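Local coordinates for protein probable benzoylformate decarboxylase (Rhodococcus jostii, PDB 7ORX) that binds thiamine diphosphate and a sodium ion as a member of the thiamine-diphosphate-dependent enzyme family, built from three alpha/beta domains and assembled as a tetramer, at residues S184-L188 and A319-T324; D215-N220 and Q395-Y399; V352-P358 and V524-F528. All blocks are in the same frame, centred on the assembly; numbering follows the deposited sequence.

Contact 1: S184-L188 and A319-T324; sequences SAASL and APVGST
Ala319 meets Leu188 where the chain leaves strand 315-318, the last strand at one side of the six-stranded parallel sheet within this chain, in the central, Rossmann-like domain, and turns into helix 321-331. Residues 184-188, the linker between strand 181-184 and helix 190-202, run past this turn, so the contact lays an interdomain connection against a strand-to-helix junction. The methyl of Ala319 points at the linker and packs against Leu188 through CB and CD1, 4.2 Å apart. Next comes Pro320, the N-cap residue of the helix, whose ring presents its CG corner to the linker backbone: CG lies 3.5 Å from Ala185 O and 4.0 Å from Ala186 CA. One turn into the helix, Ser323 supplies the polar tie. Its OG, anti to its own carbonyl carbon and beside the backbone N (chi1 -40°), donates to Ala186 O at 2.6 Å. The hydroxyl comes from above the carbonyl plane, 61° out of it, and so uses no lone-pair direction. Thr324 closes the walk: its side chain and that of Leu188 meet at about a right angle, with CD2 of Leu188 3.4 Å from OG1 of Thr324. With its CG between the backbone N and the carbonyl carbon (chi1 59°), Leu188 divides its branches, CD1 to Ala319 and CD2 to Thr324. A second subunit covers the linker further, Leu188 packing on Ala185 of that chain, while Ser184 joins a parallel ladder with one of its strands. Within the helix turn, Pro320 O is gripped twice, by Thr324 N at 3.1 Å and Thr324 OG1 at 2.6 Å, which arrive from opposite faces of the carbonyl.

Contact 2: D215-N220 and Q395-Y399; sequences DADRAN and QGSYY
Gly396 and Asp215 are joined by a nearly straight hydrogen bond, Gly396 N donating to Asp215 OD1 at 3.0 Å with an angle of 171° at the hydrogen, on the syn lone pair of that oxygen. The bond ties the C-terminal end of helix 212-216, in the central domain, to the loop that enters strand 398-399, an end strand of the C-terminal parallel sheet in this chain. It is an example of one carboxylate bridging two domains. Gln395 lies beside it: bent at chi2, the side chain folds back over the helix end, and its CG is 3.7 Å from both Asp215 OD1 and Asn220 OD1. The amide of Gln395 also lies over one face of the Arg218 guanidinium, offset toward its rim and not parallel to it, with OE1 of Gln395 3.8 Å from NH1 of Arg218. Further out is what sets the carboxylate. Asp215 CG stands anti to the backbone N (chi1 -164°). A second donor, Asn220 ND2, reaches Asp215 OD1 at 3.0 Å on its anti side, 20° out of the carboxylate plane. The other oxygen, OD2, forms a salt bridge with Arg242, a residue that also packs against Gln395 and Tyr399. Two N-H donors on one oxygen and a guanidinium on the other would probably stabilise the charged form of Asp215. Gln395 O accepts a hydrogen bond from Arg423 NH1. On the helix side a Schellman motif ends helix 212-216, Arg218 being its C-prime residue with positive phi. This turn places Arg218 and Asn220 near the loop; its inner bond runs from Arg218 N to Asp215 O, 2.9 Å.

Contact 3: V352-P358 and V524-F528; sequences VGAGLDP and VRTNF
Asn527 ND2 donates to Asp357 OD1 at 2.7 Å, nearly straight at 165°, with the oxygen lying in the amide plane and met almost along its own C-O axis. The same nitrogen gives a weak bond to Gly355 O. On the other branch, Asn527 OD1 accepts from Gly355 N at 3.1 Å, in the carbonyl plane and on a lone pair. One amide thus spans the extended backbone from Gly355 to Asp357, its CG held beside the backbone N by a chi1 of -41°. Next to the amide, Leu356 makes a single beta bridge with Thr526 in the parallel bonding pattern: Leu356 N to Arg525 O, 3.0 Å, then Asn527 N to Leu356 O, 3.0 Å. The bridge joins the loop before helix 358-368 to the end of strand 520-525 in the C-terminal sheet, where the side chain of Thr526 lies about 6 Å from both the bound sodium ion and thiamine diphosphate. Leu356 CG packs on Val524 CG1 at 4.0 Å, their side chains crossing at about a right angle. Arg525, bent at chi2 and chi3, brings its guanidinium flat against Ala354, whose CB stands 3.4 Å above the centre of the plane.

How the contacts relate
From the N terminus, 184-188 opens the first loop, and contact 1 closes it when 319-324 follows the last strand of the central domain. Before that, 215-220 has opened a second loop, so contacts 1 and 2 cross; contact 2 is completed only by 395-399. In the meantime 352-358 has begun contact 3, closed by 524-528, so contacts 2 and 3 cross as well, whereas 1 and 3 follow in series, their centres about 46 Å apart. Contact 1 fastens the interdomain linker to the central domain, contact 2 joins that domain to the C-terminal sheet, and contact 3 ties the loop before helix 358-368 to strand 520-525 of this sheet. Contacts 1 and 2 touch, Gly322 N probably hydrogen-bonding to Asp217 OD2.

Contact 1: S184-L188 and A319-T324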
loop_
_atom_site.group_PDB
_atom_site.type_symbol
_atom_site.label_atom_id
_atom_site.label_comp_id
_atom_site.label_asym_id
_atom_site.label_seq_id
_atom_site.Cartn_x
_atom_site.Cartn_y
_atom_site.Cartn_z
ATOM N N SER C 184 4.225 25.919 -13.709
ATOM C CA SER C 184 5.549 25.578 -13.110
ATOM C C SER C 184 6.565 26.656 -13.453
ATOM O O SER C 184 6.585 27.029 -14.621
ATOM C CB SER C 184 6.013 24.243 -13.580
ATOM O OG SER C 184 5.045 23.261 -13.237
ATOM N N ALA C 185 7.345 27.145 -12.473
ATOM C CA ALA C 185 8.617 27.870 -12.713
ATOM C C ALA C 185 9.268 27.233 -13.952
ATOM O O ALA C 185 9.620 26.005 -13.887
ATOM C CB ALA C 185 9.557 27.777 -11.536
ATOM N N ALA C 186 9.376 27.997 -15.056
ATOM C CA ALA C 186 10.036 27.596 -16.327
ATOM C C ALA C 186 11.439 28.236 -16.413
ATOM O O ALA C 186 11.812 28.674 -17.541
ATOM C CB ALA C 186 9.164 27.958 -17.516
ATOM N N SER C 187 12.195 28.286 -15.294
ATOM C CA SER C 187 13.647 28.636 -15.240
ATOM C C SER C 187 14.257 28.445 -13.827
ATOM O O SER C 187 13.524 28.014 -12.850
ATOM C CB SER C 187 13.897 30.048 -15.761
ATOM O OG SER C 187 15.061 30.086 -16.573
ATOM N N LEU C 188 15.551 28.816 -13.733
ATOM C CA LEU C 188 16.504 28.601 -12.601
ATOM C C LEU C 188 17.397 29.841 -12.417
ATOM O O LEU C 188 17.641 30.555 -13.406
ATOM C CB LEU C 188 17.365 27.357 -12.885
ATOM C CG LEU C 188 18.223 27.362 -14.163
ATOM C CD1 LEU C 188 19.339 26.328 -14.068
ATOM C CD2 LEU C 188 17.400 27.107 -15.435
ATOM N N ALA C 319 15.753 21.192 -12.836
ATOM C CA ALA C 319 15.310 22.396 -13.565
ATOM C C ALA C 319 14.657 21.980 -14.868
ATOM O O ALA C 319 14.850 20.857 -15.324
ATOM C CB ALA C 319 16.482 23.311 -13.804
ATOM N N PRO C 320 13.868 22.869 -15.506
ATOM C CA PRO C 320 13.243 22.567 -16.785
ATOM C C PRO C 320 14.283 22.428 -17.894
ATOM O O PRO C 320 15.125 23.299 -18.020
ATOM C CB PRO C 320 12.324 23.769 -16.986
ATOM C CG PRO C 320 12.073 24.193 -15.602
ATOM C CD PRO C 320 13.474 24.187 -15.028
ATOM N N VAL C 321 14.204 21.336 -18.632
ATOM C CA VAL C 321 15.233 20.952 -19.652
ATOM C C VAL C 321 15.188 21.957 -20.803
ATOM O O VAL C 321 16.251 22.441 -21.196
ATOM C CB VAL C 321 14.977 19.506 -20.134
ATOM C CG1 VAL C 321 15.773 19.139 -21.345
ATOM C CG2 VAL C 321 15.205 18.503 -19.017
ATOM N N GLY C 322 13.974 22.240 -21.286
ATOM C CA GLY C 322 13.688 23.253 -22.313
ATOM C C GLY C 322 14.462 24.528 -22.038
ATOM O O GLY C 322 15.438 24.807 -22.757
ATOM N N SER C 323 14.050 25.261 -21.010
ATOM C CA SER C 323 14.627 26.582 -20.656
ATOM C C SER C 323 16.138 26.459 -20.505
ATOM O O SER C 323 16.837 27.300 -21.078
ATOM C CB SER C 323 14.059 27.161 -19.375
ATOM O OG SER C 323 12.662 26.926 -19.276
ATOM N N THR C 324 16.607 25.507 -19.699
ATOM C CA THR C 324 18.031 25.403 -19.312
ATOM C C THR C 324 18.859 25.407 -20.600
ATOM O O THR C 324 19.713 26.301 -20.777
ATOM C CB THR C 324 18.266 24.157 -18.450
ATOM O OG1 THR C 324 17.414 24.268 -17.308
ATOM C CG2 THR C 324 19.710 24.007 -18.026
#

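Contact 2: D215-N220 and Q395-Y399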
loop_
_atom_site.group_PDB
_atom_site.type_symbol
_atom_site.label_atom_id
_atom_site.label_comp_id
_atom_site.label_asym_id
_atom_site.label_seq_id
_atom_site.Cartn_x
_atom_site.Cartn_y
_atom_site.Cartn_z
ATOM N N ASP C 215 13.688 15.854 -26.167
ATOM C CA ASP C 215 12.683 15.706 -27.257
ATOM C C ASP C 215 11.321 16.145 -26.721
ATOM O O ASP C 215 10.712 17.015 -27.344
ATOM C CB ASP C 215 12.627 14.288 -27.846
ATOM C CG ASP C 215 11.918 14.176 -29.180
ATOM O OD1 ASP C 215 12.275 14.972 -30.113
ATOM O OD2 ASP C 215 11.022 13.278 -29.297
ATOM N N ALA C 216 10.874 15.616 -25.587
ATOM C CA ALA C 216 9.602 16.019 -24.912
ATOM C C ALA C 216 9.467 17.547 -24.820
ATOM O O ALA C 216 8.363 18.011 -25.052
ATOM C CB ALA C 216 9.478 15.390 -23.554
ATOM N N ASP C 217 10.536 18.293 -24.513
ATOM C CA ASP C 217 10.483 19.761 -24.232
ATOM C C ASP C 217 10.730 20.545 -25.524
ATOM O O ASP C 217 10.910 21.794 -25.430
ATOM C CB ASP C 217 11.457 20.182 -23.118
ATOM C CG ASP C 217 10.806 20.188 -21.715
ATOM O OD1 ASP C 217 9.882 19.309 -21.467
ATOM O OD2 ASP C 217 11.197 21.102 -20.842
ATOM N N ARG C 218 10.782 19.839 -26.675
ATOM C CA ARG C 218 10.932 20.458 -28.021
ATOM C C ARG C 218 12.202 21.302 -28.036
ATOM O O ARG C 218 12.143 22.418 -28.550
ATOM C CB ARG C 218 9.699 21.303 -28.368
ATOM C CG ARG C 218 8.432 20.472 -28.489
ATOM C CD ARG C 218 7.092 21.187 -28.388
ATOM N NE ARG C 218 6.287 20.836 -29.550
ATOM C CZ ARG C 218 5.663 19.668 -29.758
ATOM N NH1 ARG C 218 5.706 18.679 -28.881
ATOM N NH2 ARG C 218 4.975 19.493 -30.866
ATOM N N ALA C 219 13.293 20.794 -27.472
ATOM C CA ALA C 219 14.577 21.515 -27.342
ATOM C C ALA C 219 15.653 20.940 -28.284
ATOM O O ALA C 219 16.838 21.228 -28.056
ATOM C CB ALA C 219 15.020 21.427 -25.916
ATOM N N ASN C 220 15.275 20.173 -29.318
ATOM C CA ASN C 220 16.221 19.522 -30.265
ATOM C C ASN C 220 17.159 20.578 -30.860
ATOM O O ASN C 220 18.384 20.375 -30.768
ATOM C CB ASN C 220 15.460 18.702 -31.297
ATOM C CG ASN C 220 14.519 17.702 -30.659
ATOM O OD1 ASN C 220 13.579 18.117 -29.973
ATOM N ND2 ASN C 220 14.781 16.405 -30.872
ATOM N N GLN C 395 11.876 16.982 -34.457
ATOM C CA GLN C 395 11.310 16.668 -33.125
ATOM C C GLN C 395 10.379 15.454 -33.280
ATOM O O GLN C 395 9.709 15.322 -34.308
ATOM C CB GLN C 395 10.578 17.908 -32.601
ATOM C CG GLN C 395 10.086 17.804 -31.178
ATOM C CD GLN C 395 8.840 16.971 -31.031
ATOM O OE1 GLN C 395 8.614 16.410 -29.955
ATOM N NE2 GLN C 395 8.020 16.883 -32.080
ATOM N N GLY C 396 10.323 14.589 -32.292
ATOM C CA GLY C 396 9.270 13.570 -32.214
ATOM C C GLY C 396 9.364 12.547 -33.335
ATOM O O GLY C 396 8.301 12.084 -33.745
ATOM N N SER C 397 10.576 12.131 -33.714
ATOM C CA SER C 397 10.812 11.189 -34.829
ATOM C C SER C 397 10.992 9.737 -34.377
ATOM O O SER C 397 10.922 8.867 -35.266
ATOM C CB SER C 397 11.976 11.623 -35.636
ATOM O OG SER C 397 11.684 12.854 -36.269
ATOM N N TYR C 398 11.181 9.468 -33.086
ATOM C CA TYR C 398 11.446 8.117 -32.527
ATOM C C TYR C 398 10.753 7.969 -31.162
ATOM O O TYR C 398 10.921 8.836 -30.309
ATOM C CB TYR C 398 12.954 7.898 -32.387
ATOM C CG TYR C 398 13.363 6.522 -31.922
ATOM C CD1 TYR C 398 13.497 5.493 -32.821
ATOM C CD2 TYR C 398 13.611 6.231 -30.593
ATOM C CE1 TYR C 398 13.859 4.224 -32.427
ATOM C CE2 TYR C 398 13.969 4.953 -30.172
ATOM C CZ TYR C 398 14.100 3.952 -31.104
ATOM O OH TYR C 398 14.438 2.679 -30.750
ATOM N N TYR C 399 10.018 6.878 -30.992
ATOM C CA TYR C 399 9.459 6.405 -29.707
ATOM C C TYR C 399 9.774 4.908 -29.583
ATOM O O TYR C 399 9.616 4.180 -30.512
ATOM C CB TYR C 399 7.957 6.695 -29.601
ATOM C CG TYR C 399 7.657 8.149 -29.787
ATOM C CD1 TYR C 399 7.814 9.042 -28.767
ATOM C CD2 TYR C 399 7.293 8.653 -31.011
ATOM C CE1 TYR C 399 7.581 10.400 -28.927
ATOM C CE2 TYR C 399 7.071 10.007 -31.207
ATOM C CZ TYR C 399 7.202 10.878 -30.155
ATOM O OH TYR C 399 6.967 12.173 -30.411
#

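Contact 3: V352-P358 and V524-F528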
loop_
_atom_site.group_PDB
_atom_site.type_symbol
_atom_site.label_atom_id
_atom_site.label_comp_id
_atom_site.label_asym_id
_atom_site.label_seq_id
_atom_site.Cartn_x
_atom_site.Cartn_y
_atom_site.Cartn_z
ATOM N N VAL C 352 22.785 -11.605 -46.706
ATOM C CA VAL C 352 22.974 -13.051 -47.018
ATOM C C VAL C 352 22.101 -13.834 -46.026
ATOM O O VAL C 352 22.290 -13.675 -44.817
ATOM C CB VAL C 352 24.469 -13.450 -47.019
ATOM C CG1 VAL C 352 25.090 -13.440 -45.621
ATOM C CG2 VAL C 352 24.690 -14.776 -47.748
ATOM N N GLY C 353 21.134 -14.599 -46.555
ATOM C CA GLY C 353 20.062 -15.272 -45.802
ATOM C C GLY C 353 18.806 -15.418 -46.654
ATOM O O GLY C 353 18.760 -14.857 -47.777
ATOM N N ALA C 354 17.816 -16.161 -46.148
ATOM C CA ALA C 354 16.509 -16.364 -46.811
ATOM C C ALA C 354 15.697 -15.053 -46.814
ATOM O O ALA C 354 14.807 -14.928 -47.690
ATOM C CB ALA C 354 15.764 -17.500 -46.149
ATOM N N GLY C 355 15.977 -14.114 -45.890
ATOM C CA GLY C 355 15.250 -12.832 -45.757
ATOM C C GLY C 355 16.182 -11.625 -45.749
ATOM O O GLY C 355 17.301 -11.720 -46.306
ATOM N N LEU C 356 15.725 -10.523 -45.140
ATOM C CA LEU C 356 16.460 -9.237 -45.018
ATOM C C LEU C 356 17.227 -9.220 -43.682
ATOM O O LEU C 356 16.705 -9.698 -42.681
ATOM C CB LEU C 356 15.463 -8.077 -45.032
ATOM C CG LEU C 356 14.704 -7.740 -46.312
ATOM C CD1 LEU C 356 15.421 -6.699 -47.126
ATOM C CD2 LEU C 356 14.406 -8.945 -47.145
ATOM N N ASP C 357 18.422 -8.645 -43.655
ATOM C CA ASP C 357 19.110 -8.250 -42.397
ATOM C C ASP C 357 18.480 -6.948 -41.960
ATOM O O ASP C 357 18.126 -6.114 -42.788
ATOM C CB ASP C 357 20.621 -8.060 -42.549
ATOM C CG ASP C 357 21.420 -9.342 -42.342
ATOM O OD1 ASP C 357 20.935 -10.435 -42.773
ATOM O OD2 ASP C 357 22.513 -9.255 -41.731
ATOM N N PRO C 358 18.238 -6.773 -40.649
ATOM C CA PRO C 358 17.665 -5.515 -40.164
ATOM C C PRO C 358 18.397 -4.273 -40.706
ATOM O O PRO C 358 17.735 -3.353 -41.075
ATOM C CB PRO C 358 17.772 -5.699 -38.647
ATOM C CG PRO C 358 17.512 -7.176 -38.482
ATOM C CD PRO C 358 18.355 -7.802 -39.600
ATOM N N VAL C 524 7.856 -8.547 -42.904
ATOM C CA VAL C 524 9.188 -8.766 -43.521
ATOM C C VAL C 524 9.757 -9.998 -42.851
ATOM O O VAL C 524 9.783 -10.009 -41.641
ATOM C CB VAL C 524 10.134 -7.580 -43.288
ATOM C CG1 VAL C 524 11.503 -7.848 -43.864
ATOM C CG2 VAL C 524 9.557 -6.297 -43.844
ATOM N N ARG C 525 10.219 -10.974 -43.614
ATOM C CA ARG C 525 11.019 -12.096 -43.083
ATOM C C ARG C 525 12.441 -11.570 -42.886
ATOM O O ARG C 525 13.044 -11.086 -43.869
ATOM C CB ARG C 525 10.954 -13.295 -44.036
ATOM C CG ARG C 525 11.297 -14.605 -43.356
ATOM C CD ARG C 525 12.629 -15.147 -43.828
ATOM N NE ARG C 525 12.480 -16.109 -44.929
ATOM C CZ ARG C 525 12.559 -17.444 -44.830
ATOM N NH1 ARG C 525 12.775 -18.022 -43.658
ATOM N NH2 ARG C 525 12.430 -18.203 -45.915
ATOM N N THR C 526 12.950 -11.633 -41.655
ATOM C CA THR C 526 14.291 -11.113 -41.267
ATOM C C THR C 526 15.180 -12.260 -40.789
ATOM O O THR C 526 14.626 -13.347 -40.455
ATOM C CB THR C 526 14.198 -10.027 -40.186
ATOM O OG1 THR C 526 13.556 -10.589 -39.045
ATOM C CG2 THR C 526 13.459 -8.790 -40.654
ATOM N N ASN C 527 16.498 -12.027 -40.769
ATOM C CA ASN C 527 17.528 -13.016 -40.352
ATOM C C ASN C 527 18.054 -12.659 -38.965
ATOM O O ASN C 527 18.409 -11.430 -38.690
ATOM C CB ASN C 527 18.728 -13.079 -41.298
ATOM C CG ASN C 527 18.319 -13.009 -42.751
ATOM O OD1 ASN C 527 17.413 -13.733 -43.192
ATOM N ND2 ASN C 527 18.970 -12.119 -43.480
ATOM N N PHE C 528 18.132 -13.693 -38.127
ATOM C CA PHE C 528 18.710 -13.619 -36.768
ATOM C C PHE C 528 20.035 -14.380 -36.810
ATOM O O PHE C 528 19.966 -15.584 -37.179
ATOM C CB PHE C 528 17.721 -14.134 -35.708
ATOM C CG PHE C 528 18.271 -13.966 -34.315
ATOM C CD1 PHE C 528 18.541 -12.693 -33.818
ATOM C CD2 PHE C 528 18.608 -15.072 -33.545
ATOM C CE1 PHE C 528 19.113 -12.526 -32.569
ATOM C CE2 PHE C 528 19.189 -14.899 -32.301
ATOM C CZ PHE C 528 19.442 -13.629 -31.813
#